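Local coordinates for maltose-binding protein MalE1 (Thermotoga maritima, PDB 6DTU) that binds maltotetraose and probably serves as the maltose-binding component of a carbohydrate transport system, at residues I131-A134 against K135-E139; E280-T283 against S284-K288. One frame throughout, in Å; residues are numbered along the deposited sequence. Where two conformers were deposited one is given.

Contact 1. Residues I131-A134 against K135-E139; sequences IEIA and KQIDE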
ATOM      1  N   ILE A 131       4.278  -6.357  22.824  1.00 20.12           N
ATOM      2  CA  ILE A 131       3.150  -6.998  23.496  1.00 19.17           C
ATOM      3  C   ILE A 131       3.032  -6.529  24.943  1.00 20.64           C
ATOM      4  O   ILE A 131       1.933  -6.229  25.420  1.00 18.20           O
ATOM      5  CB  ILE A 131       3.247  -8.529  23.388  1.00 19.16           C
ATOM      6  CG1 ILE A 131       2.990  -8.957  21.945  1.00 22.38           C
ATOM      7  CG2 ILE A 131       2.265  -9.187  24.341  1.00 21.20           C
ATOM      8  CD1 ILE A 131       3.392 -10.389  21.651  1.00 24.48           C
ATOM      9  N   GLU A 132       4.159  -6.456  25.657  1.00 18.39           N
ATOM     10  CA  GLU A 132       4.142  -6.012  27.050  1.00 17.68           C
ATOM     11  C   GLU A 132       3.679  -4.562  27.154  1.00 18.50           C
ATOM     12  O   GLU A 132       2.833  -4.222  27.989  1.00 20.36           O
ATOM     13  CB  GLU A 132       5.539  -6.160  27.646  1.00 20.83           C
ATOM     14  CG  GLU A 132       5.712  -5.540  29.030  1.00 30.43           C
ATOM     15  CD  GLU A 132       6.731  -6.298  29.866  1.00 23.66           C
ATOM     16  OE1 GLU A 132       7.903  -6.364  29.450  1.00 35.46           O
ATOM     17  OE2 GLU A 132       6.353  -6.869  30.913  1.00 36.03           O
ATOM     18  N   ILE A 133       4.228  -3.695  26.306  1.00 20.23           N
ATOM     19  CA  ILE A 133       3.859  -2.280  26.337  1.00 20.24           C
ATOM     20  C   ILE A 133       2.379  -2.097  26.031  1.00 20.91           C
ATOM     21  O   ILE A 133       1.695  -1.291  26.666  1.00 19.22           O
ATOM     22  CB  ILE A 133       4.761  -1.477  25.380  1.00 19.12           C
ATOM     23  CG1 ILE A 133       6.191  -1.477  25.906  1.00 22.14           C
ATOM     24  CG2 ILE A 133       4.289  -0.046  25.229  1.00 21.38           C
ATOM     25  CD1 ILE A 133       7.188  -0.959  24.905  1.00 27.21           C
ATOM     26  N   ALA A 134       1.867  -2.823  25.039  1.00 18.76           N
ATOM     27  CA  ALA A 134       0.453  -2.716  24.693  1.00 17.98           C
ATOM     28  C   ALA A 134      -0.434  -3.191  25.835  1.00 18.38           C
ATOM     29  O   ALA A 134      -1.456  -2.563  26.137  1.00 18.03           O
ATOM     30  CB  ALA A 134       0.171  -3.515  23.430  1.00 18.12           C
ATOM     31  N   LYS A 135      -0.077  -4.314  26.461  1.00 20.88           N
ATOM     32  CA  LYS A 135      -0.840  -4.790  27.611  1.00 22.51           C
ATOM     33  C   LYS A 135      -0.849  -3.749  28.721  1.00 18.89           C
ATOM     34  O   LYS A 135      -1.892  -3.489  29.335  1.00 23.22           O
ATOM     35  CB  LYS A 135      -0.236  -6.085  28.146  1.00 20.58           C
ATOM     36  CG  LYS A 135      -0.466  -7.307  27.303  1.00 26.09           C
ATOM     37  CD  LYS A 135       0.209  -8.545  27.906  1.00 27.38           C
ATOM     38  CE  LYS A 135      -0.080  -9.794  27.088  1.00 31.37           C
ATOM     39  NZ  LYS A 135       0.697 -10.963  27.601  1.00 37.61           N
ATOM     40  N   GLN A 136       0.309  -3.144  28.994  1.00 20.79           N
ATOM     41  CA  GLN A 136       0.381  -2.117  30.026  1.00 20.89           C
ATOM     42  C   GLN A 136      -0.545  -0.950  29.709  1.00 22.10           C
ATOM     43  O   GLN A 136      -1.281  -0.477  30.581  1.00 22.90           O
ATOM     44  CB  GLN A 136       1.827  -1.664  30.210  1.00 21.00           C
ATOM     45  CG  GLN A 136       1.979  -0.642  31.328  1.00 29.04           C
ATOM     46  CD  GLN A 136       3.376  -0.064  31.454  1.00 33.87           C
ATOM     47  OE1 GLN A 136       4.320  -0.523  30.809  1.00 33.82           O
ATOM     48  NE2 GLN A 136       3.525   0.900  32.351  1.00 33.63           N
ATOM     49  N   ILE A 137      -0.543  -0.494  28.455  1.00 18.36           N
ATOM     50  CA  ILE A 137      -1.398   0.620  28.043  0.53 21.51           C
ATOM     51  C   ILE A 137      -2.869   0.248  28.171  1.00 20.47           C
ATOM     52  O   ILE A 137      -3.694   1.037  28.652  1.00 21.13           O
ATOM     53  CB  ILE A 137      -1.048   1.042  26.603  0.53 20.26           C
ATOM     54  CG1 ILE A 137       0.389   1.567  26.516  0.53 21.37           C
ATOM     55  CG2 ILE A 137      -2.056   2.063  26.077  0.53 20.38           C
ATOM     56  CD1 ILE A 137       0.578   2.934  27.128  0.53 21.24           C
ATOM     57  N   ASP A 138      -3.226  -0.966  27.738  1.00 22.58           N
ATOM     58  CA  ASP A 138      -4.622  -1.389  27.803  1.00 23.77           C
ATOM     59  C   ASP A 138      -5.113  -1.430  29.244  1.00 25.48           C
ATOM     60  O   ASP A 138      -6.280  -1.124  29.519  1.00 24.25           O
ATOM     61  CB  ASP A 138      -4.786  -2.768  27.171  1.00 23.27           C
ATOM     62  CG  ASP A 138      -4.778  -2.733  25.649  1.00 21.58           C
ATOM     63  OD1 ASP A 138      -5.069  -1.668  25.053  1.00 20.96           O
ATOM     64  OD2 ASP A 138      -4.468  -3.788  25.054  1.00 23.54           O
ATOM     65  N   GLU A 139      -4.229  -1.795  30.174  1.00 22.01           N
ATOM     66  CA  GLU A 139      -4.581  -1.859  31.590  1.00 26.16           C
ATOM     67  C   GLU A 139      -4.607  -0.484  32.241  1.00 27.48           C
ATOM     68  O   GLU A 139      -5.556  -0.152  32.963  1.00 29.05           O
ATOM     69  CB  GLU A 139      -3.598  -2.764  32.339  1.00 24.65           C
ATOM     70  CG  GLU A 139      -3.627  -2.563  33.858  1.00 35.72           C
ATOM     71  CD  GLU A 139      -3.090  -3.740  34.640  1.00 42.99           C
ATOM     72  OE1 GLU A 139      -3.485  -3.885  35.819  1.00 43.97           O
ATOM     73  OE2 GLU A 139      -2.232  -4.478  34.106  1.00 49.51           O
TER

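Contact 2. Residues E280-T283 against S284-K288; sequences EFLT and SFIAK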
ATOM      1  N   GLU A 280      -0.044  13.330 -22.007  1.00 14.97           N
ATOM      2  CA  GLU A 280       0.622  14.632 -22.021  1.00 14.86           C
ATOM      3  C   GLU A 280       0.570  15.302 -20.655  1.00 15.44           C
ATOM      4  O   GLU A 280       1.557  15.879 -20.190  1.00 15.85           O
ATOM      5  CB  GLU A 280      -0.017  15.547 -23.068  1.00 15.76           C
ATOM      6  CG  GLU A 280       0.529  17.003 -23.065  1.00 18.19           C
ATOM      7  CD  GLU A 280       1.938  17.148 -23.656  1.00 19.27           C
ATOM      8  OE1 GLU A 280       2.473  16.177 -24.245  1.00 21.80           O
ATOM      9  OE2 GLU A 280       2.519  18.254 -23.534  1.00 21.24           O
ATOM     10  N   PHE A 281      -0.599  15.298 -20.032  1.00 15.11           N
ATOM     11  CA  PHE A 281      -0.751  15.817 -18.679  1.00 12.58           C
ATOM     12  C   PHE A 281       0.214  15.141 -17.700  1.00 15.29           C
ATOM     13  O   PHE A 281       0.860  15.810 -16.882  1.00 13.15           O
ATOM     14  CB  PHE A 281      -2.208  15.617 -18.292  1.00 14.71           C
ATOM     15  CG  PHE A 281      -2.529  15.950 -16.892  1.00 13.50           C
ATOM     16  CD1 PHE A 281      -2.722  17.249 -16.503  1.00 14.66           C
ATOM     17  CD2 PHE A 281      -2.681  14.952 -15.962  1.00 13.29           C
ATOM     18  CE1 PHE A 281      -3.062  17.548 -15.199  1.00 15.70           C
ATOM     19  CE2 PHE A 281      -2.994  15.242 -14.656  1.00 13.05           C
ATOM     20  CZ  PHE A 281      -3.190  16.528 -14.275  1.00 14.34           C
ATOM     21  N   LEU A 282       0.354  13.820 -17.798  1.00 14.90           N
ATOM     22  CA  LEU A 282       1.220  13.109 -16.862  1.00 13.03           C
ATOM     23  C   LEU A 282       2.688  13.410 -17.123  1.00 15.70           C
ATOM     24  O   LEU A 282       3.445  13.660 -16.180  1.00 16.09           O
ATOM     25  CB  LEU A 282       0.968  11.605 -16.939  1.00 14.72           C
ATOM     26  CG  LEU A 282      -0.428  11.198 -16.457  1.00 13.31           C
ATOM     27  CD1 LEU A 282      -0.498   9.683 -16.565  1.00 13.47           C
ATOM     28  CD2 LEU A 282      -0.700  11.649 -15.035  1.00 12.69           C
ATOM     29  N   THR A 283       3.119  13.360 -18.388  1.00 14.22           N
ATOM     30  CA  THR A 283       4.553  13.482 -18.674  1.00 17.17           C
ATOM     31  C   THR A 283       5.044  14.924 -18.642  1.00 16.32           C
ATOM     32  O   THR A 283       6.192  15.179 -18.256  1.00 17.23           O
ATOM     33  CB  THR A 283       4.904  12.847 -20.024  1.00 15.77           C
ATOM     34  OG1 THR A 283       4.218  13.556 -21.070  1.00 18.29           O
ATOM     35  CG2 THR A 283       4.536  11.357 -20.024  1.00 16.26           C
ATOM     36  N   SER A 284       4.233  15.870 -19.102  1.00 16.13           N
ATOM     37  CA  SER A 284       4.708  17.240 -19.256  1.00 15.02           C
ATOM     38  C   SER A 284       4.499  18.086 -18.011  1.00 16.33           C
ATOM     39  O   SER A 284       5.072  19.181 -17.921  1.00 17.14           O
ATOM     40  CB  SER A 284       3.976  17.924 -20.415  1.00 15.88           C
ATOM     41  OG  SER A 284       2.660  18.314 -20.010  1.00 18.80           O
ATOM     42  N   PHE A 285       3.673  17.621 -17.075  1.00 17.36           N
ATOM     43  CA  PHE A 285       3.260  18.420 -15.926  1.00 14.13           C
ATOM     44  C   PHE A 285       3.414  17.620 -14.639  1.00 14.10           C
ATOM     45  O   PHE A 285       4.190  18.004 -13.764  1.00 14.97           O
ATOM     46  CB  PHE A 285       1.806  18.898 -16.107  1.00 15.61           C
ATOM     47  CG  PHE A 285       1.244  19.692 -14.940  1.00 14.71           C
ATOM     48  CD1 PHE A 285       1.990  20.697 -14.325  1.00 18.65           C
ATOM     49  CD2 PHE A 285      -0.066  19.490 -14.514  1.00 17.04           C
ATOM     50  CE1 PHE A 285       1.473  21.435 -13.271  1.00 18.64           C
ATOM     51  CE2 PHE A 285      -0.594  20.246 -13.460  1.00 16.39           C
ATOM     52  CZ  PHE A 285       0.173  21.232 -12.857  1.00 17.79           C
ATOM     53  N   ILE A 286       2.708  16.495 -14.522  1.00 14.28           N
ATOM     54  CA  ILE A 286       2.740  15.730 -13.277  1.00 13.27           C
ATOM     55  C   ILE A 286       4.151  15.208 -12.997  1.00 13.83           C
ATOM     56  O   ILE A 286       4.596  15.153 -11.846  1.00 13.46           O
ATOM     57  CB  ILE A 286       1.660  14.626 -13.294  1.00 11.64           C
ATOM     58  CG1 ILE A 286       0.257  15.236 -13.290  1.00 11.46           C
ATOM     59  CG2 ILE A 286       1.788  13.673 -12.105  1.00 13.67           C
ATOM     60  CD1 ILE A 286      -0.077  16.007 -12.008  1.00 13.20           C
ATOM     61  N   ALA A 287       4.884  14.822 -14.042  1.00 13.86           N
ATOM     62  CA  ALA A 287       6.186  14.216 -13.831  1.00 13.86           C
ATOM     63  C   ALA A 287       7.276  15.206 -13.457  1.00 13.31           C
ATOM     64  O   ALA A 287       8.396  14.768 -13.156  1.00 15.68           O
ATOM     65  CB  ALA A 287       6.632  13.443 -15.076  1.00 13.22           C
ATOM     66  N   LYS A 288       7.011  16.504 -13.488  1.00 14.31           N
ATOM     67  CA  LYS A 288       8.088  17.462 -13.275  1.00 15.35           C
ATOM     68  C   LYS A 288       8.515  17.500 -11.809  1.00 15.17           C
ATOM     69  O   LYS A 288       7.775  17.106 -10.907  1.00 14.69           O
ATOM     70  CB  LYS A 288       7.683  18.865 -13.725  1.00 15.77           C
ATOM     71  CG  LYS A 288       7.535  19.061 -15.226  1.00 16.59           C
ATOM     72  CD  LYS A 288       6.788  20.343 -15.552  1.00 27.55           C
ATOM     73  CE  LYS A 288       7.324  21.558 -14.823  1.00 28.67           C
ATOM     74  NZ  LYS A 288       7.991  22.528 -15.747  1.00 32.32           N
TER

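Contact 1. Residues I131-A134 against K135-E139
One amphipathic alpha-helix, 127-140, carries this contact, in which Ile131 to Ala134 meet Lys135 to Asp138 a turn further on. Lys135 N bonds back to Ile131 O at 3.0 Å, and the next three residues repeat the step. The last of the four runs from Asp138 N to Ala134 O at 2.9 Å. The N-H groups point nearly straight at their acceptors, with angles of 160 to 165°.

Ile131 and Lys135 lie side by side and point the same way. The lysine has its CG anti to the carbonyl carbon, chi1 -73°, and is extended beyond it. Lys135 CE therefore runs past Ile131 CG2 at 3.7 Å, and NZ goes on to a salt bridge with Glu202. Ile131 also touches Arg198 and Leu199 of helix 187-201. In the conformer given, Ile137 CG1 meets Ile133 CG2 loosely at 4.4 Å.

Ile133 and Ala134 rest on Met225 of strand 223-228. Asp138 OD1 accepts a bond from Gly147 N, which ties the helix to strand 146-149. Gln136 NE2 bonds to Glu140 OE2 on the same helix. This is a helix laid on a sheet, as in the alpha/beta domains of periplasmic binding proteins.

Contact 2. Residues E280-T283 against S284-K288
The rings of Phe281 and Phe285 meet obliquely, with planes at 65° and centroids 5.8 Å apart. Phe281 CE1 comes to the edge of the Phe285 ring, near its plane, 3.6 Å from Phe285 CD2. Ile286 CG1 lies 4.0 Å from the centroid of the Phe281 ring, a CH-pi contact over one face. The Phe281 ring can reach both partners because its CG is anti to the backbone N, chi1 174°.

The backbone widens here into a pi-type turn near the end of helix 275-286. Ile286 N bonds to Phe281 O, five residues back, at 3.1 Å and 171°. Phe285 N reaches the same oxygen only weakly. Ala287 N to Leu282 O is another weak bond.

Replacing Phe281 with an alanine would probably leave Ile286 CG1 without its ring face and open a gap beside Phe285 and Phe24, whose ring meets Phe281 edge-to-face.

On the polar side, Glu280 O takes two bonds from Ser284, whose N and OG come from opposite faces of the carbonyl plane. Ser284 N is 2.9 Å and Ser284 OG 2.7 Å from Glu280 O, with OG above the carbonyl plane. Leu282 CD2 packs 4.1 Å from Ile286 CG1, and both residues touch Phe266 of strand 260-268.

In the fold
From the N terminus the chain first builds strands 4-9 and 58-62 of the large mixed sheet, with helix 14-28 between them. It later forms strand 112-116 of the four-stranded sheet and then helix 127-140, the site of contact 1. That helix packs near strands 146-149 and 223-228 of the same sheet. The chain then returns to the large sheet through strand 260-268. Helix 275-286 follows, and contact 2 sets it against that strand, strand 58-62 and helix 14-28. Each contact is local and closes no long loop. They come in series, neither nested nor crossed, on opposite sides of the chain's centre. The centres of contact 1 and contact 2 are about 48 Å apart.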